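Local atomic coordinates of putative riboflavin biosynthesis protein (Shewanella loihica, PDB entry 3KY8), a protein that probably acts as a 5-amino-6-(5-phosphoribosylamino)uracil reductase in riboflavin biosynthesis. Residues Leu44-Asn49 / Thr153-Leu158. Residues are numbered along the deposited sequence; the frame is centred on the assembly and turned at random.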
loop_
_atom_site.group_PDB
_atom_site.type_symbol
_atom_site.label_atom_id
_atom_site.label_comp_id
_atom_site.label_asym_id
_atom_site.label_seq_id
_atom_site.Cartn_x
_atom_site.Cartn_y
_atom_site.Cartn_z
ATOM N N LEU A 44 -2.570 9.594 -12.083
ATOM C CA LEU A 44 -3.983 9.628 -11.744
ATOM C C LEU A 44 -4.797 9.472 -13.017
ATOM O O LEU A 44 -5.833 8.865 -12.981
ATOM C CB LEU A 44 -4.389 10.899 -11.006
ATOM C CG LEU A 44 -3.845 11.078 -9.589
ATOM C CD1 LEU A 44 -4.396 12.375 -9.025
ATOM C CD2 LEU A 44 -4.231 9.939 -8.699
ATOM N N HIS A 45 -4.301 9.951 -14.157
ATOM C CA HIS A 45 -5.021 9.778 -15.446
ATOM C C HIS A 45 -4.818 8.397 -16.095
ATOM O O HIS A 45 -5.255 8.192 -17.212
ATOM C CB HIS A 45 -4.666 10.901 -16.450
ATOM C CG HIS A 45 -4.839 12.285 -15.896
ATOM N ND1 HIS A 45 -6.066 12.795 -15.513
ATOM C CD2 HIS A 45 -3.936 13.267 -15.652
ATOM C CE1 HIS A 45 -5.911 14.027 -15.054
ATOM N NE2 HIS A 45 -4.627 14.337 -15.128
ATOM N N SER A 46 -4.200 7.449 -15.386
ATOM C CA SER A 46 -3.986 6.097 -15.904
ATOM C C SER A 46 -5.296 5.329 -15.985
ATOM O O SER A 46 -5.415 4.345 -16.713
ATOM C CB SER A 46 -2.979 5.327 -15.039
ATOM O OG SER A 46 -3.471 4.933 -13.752
ATOM N N VAL A 47 -6.280 5.777 -15.221
ATOM C CA VAL A 47 -7.616 5.197 -15.218
ATOM C C VAL A 47 -8.581 6.230 -15.827
ATOM O O VAL A 47 -8.596 7.361 -15.394
ATOM C CB VAL A 47 -7.990 4.825 -13.769
ATOM C CG1 VAL A 47 -9.483 4.752 -13.573
ATOM C CG2 VAL A 47 -7.297 3.502 -13.405
ATOM N N PRO A 48 -9.393 5.833 -16.827
ATOM C CA PRO A 48 -10.344 6.778 -17.453
ATOM C C PRO A 48 -11.484 7.187 -16.513
ATOM O O PRO A 48 -11.965 6.351 -15.773
ATOM C CB PRO A 48 -10.918 5.976 -18.635
ATOM C CG PRO A 48 -10.789 4.555 -18.227
ATOM C CD PRO A 48 -9.510 4.478 -17.405
ATOM N N ASN A 49 -11.864 8.466 -16.530
ATOM C CA ASN A 49 -13.048 8.954 -15.819
ATOM C C ASN A 49 -13.741 9.967 -16.710
ATOM O O ASN A 49 -13.873 11.156 -16.364
ATOM C CB ASN A 49 -12.704 9.546 -14.440
ATOM C CG ASN A 49 -13.953 9.844 -13.583
ATOM O OD1 ASN A 49 -15.083 9.461 -13.928
ATOM N ND2 ASN A 49 -13.748 10.533 -12.457
ATOM N N THR A 153 -7.720 5.489 -1.999
ATOM C CA THR A 153 -8.052 5.069 -3.352
ATOM C C THR A 153 -6.782 4.617 -4.016
ATOM O O THR A 153 -5.893 5.423 -4.295
ATOM C CB THR A 153 -8.745 6.208 -4.131
ATOM O OG1 THR A 153 -9.891 6.592 -3.380
ATOM C CG2 THR A 153 -9.214 5.785 -5.488
ATOM N N ARG A 154 -6.699 3.312 -4.241
ATOM C CA ARG A 154 -5.481 2.712 -4.724
ATOM C C ARG A 154 -5.514 2.419 -6.224
ATOM O O ARG A 154 -6.413 1.764 -6.730
ATOM C CB ARG A 154 -5.144 1.470 -3.901
ATOM C CG ARG A 154 -3.729 0.970 -4.133
ATOM C CD ARG A 154 -3.397 -0.192 -3.237
ATOM N NE ARG A 154 -3.493 0.171 -1.824
ATOM C CZ ARG A 154 -2.499 0.634 -1.070
ATOM N NH1 ARG A 154 -1.289 0.807 -1.564
ATOM N NH2 ARG A 154 -2.707 0.880 0.220
ATOM N N PHE A 155 -4.517 2.945 -6.922
ATOM C CA PHE A 155 -4.451 2.863 -8.373
ATOM C C PHE A 155 -3.577 1.669 -8.770
ATOM O O PHE A 155 -2.539 1.418 -8.157
ATOM C CB PHE A 155 -3.827 4.141 -8.930
ATOM C CG PHE A 155 -4.767 5.298 -9.035
ATOM C CD1 PHE A 155 -5.287 5.890 -7.917
ATOM C CD2 PHE A 155 -5.113 5.807 -10.269
ATOM C CE1 PHE A 155 -6.117 6.917 -8.024
ATOM C CE2 PHE A 155 -5.974 6.853 -10.370
ATOM C CZ PHE A 155 -6.473 7.404 -9.259
ATOM N N PRO A 156 -3.968 0.942 -9.825
ATOM C CA PRO A 156 -3.312 -0.286 -10.204
ATOM C C PRO A 156 -2.018 -0.034 -10.980
ATOM O O PRO A 156 -1.809 -0.606 -12.085
ATOM C CB PRO A 156 -4.355 -0.935 -11.077
ATOM C CG PRO A 156 -4.908 0.140 -11.769
ATOM C CD PRO A 156 -5.042 1.254 -10.774
ATOM N N ILE A 157 -1.145 0.801 -10.406
ATOM C CA ILE A 157 0.107 1.159 -11.070
ATOM C C ILE A 157 1.256 1.073 -10.066
ATOM O O ILE A 157 1.093 1.472 -8.930
ATOM C CB ILE A 157 -0.012 2.550 -11.766
ATOM C CG1 ILE A 157 1.229 2.837 -12.640
ATOM C CG2 ILE A 157 -0.268 3.639 -10.771
ATOM C CD1 ILE A 157 1.096 4.033 -13.595
ATOM N N LEU A 158 2.366 0.451 -10.455
ATOM C CA LEU A 158 3.621 0.511 -9.681
ATOM C C LEU A 158 4.444 1.682 -10.224
ATOM O O LEU A 158 4.911 1.658 -11.371
ATOM C CB LEU A 158 4.424 -0.791 -9.779
ATOM C CG LEU A 158 3.768 -2.018 -9.092
ATOM C CD1 LEU A 158 4.481 -3.284 -9.458
ATOM C CD2 LEU A 158 3.587 -1.903 -7.555
#
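Leu44 lays one methyl over a face of the Phe155 ring: CD2 sits 3.9 Å from the ring centroid, 30° off the normal, in a CH-pi contact. The methyl is displaced toward the far end of the ring, with Leu44 CD2 3.4 Å from Phe155 CZ. Although the Leu44 side chain sets out away from the strand, CG beside the backbone N (chi1 -68°) lets CD2 turn back to the ring. The Leu44 carbonyl adds to this close packing, its O approaching Phe155 CE2 at 3.3 Å. Near the ring plane, Ser46 OG meets the edge at Phe155 CD2, 3.9 Å away; its hydrogen bond goes to Trp43 O within its own loop.

The remainder is looser. Val47 approaches the ring obliquely, its CB 4.4 Å from Phe155 CE2, and its CG2 crosses to Pro156 CD at 4.1 Å. No hydrogen bond joins the two segments. Exposed His45, between Leu44 and Ser46, points away from the strand, and after Val47 the chain leaves through exposed Pro48, whereas Phe155 and Pro156 are buried. Replacing Phe155 by alanine would take away the ring, and the Leu44 methyl would probably be left without its aromatic face and the loop without its main apolar grip on the strand.

Pro156 centres an inverse gamma turn that interrupts strand 149-158, with a weak bond from Ile157 N to Phe155 O. The rings of Phe155 and Trp43 also meet edge-to-face, and Phe155 lies near an unidentified bound molecule, probably from the crystallisation liquor. The contact thus joins the loop between strand 21-29 and helix 57-63 to the mixed sheet, where strand 149-158 runs between parallel strand 21-29 and antiparallel strand 187-194; beyond the turn, Ile157 and Leu158 pair antiparallel with a strand of the second subunit, carrying the sheet across the dimer interface.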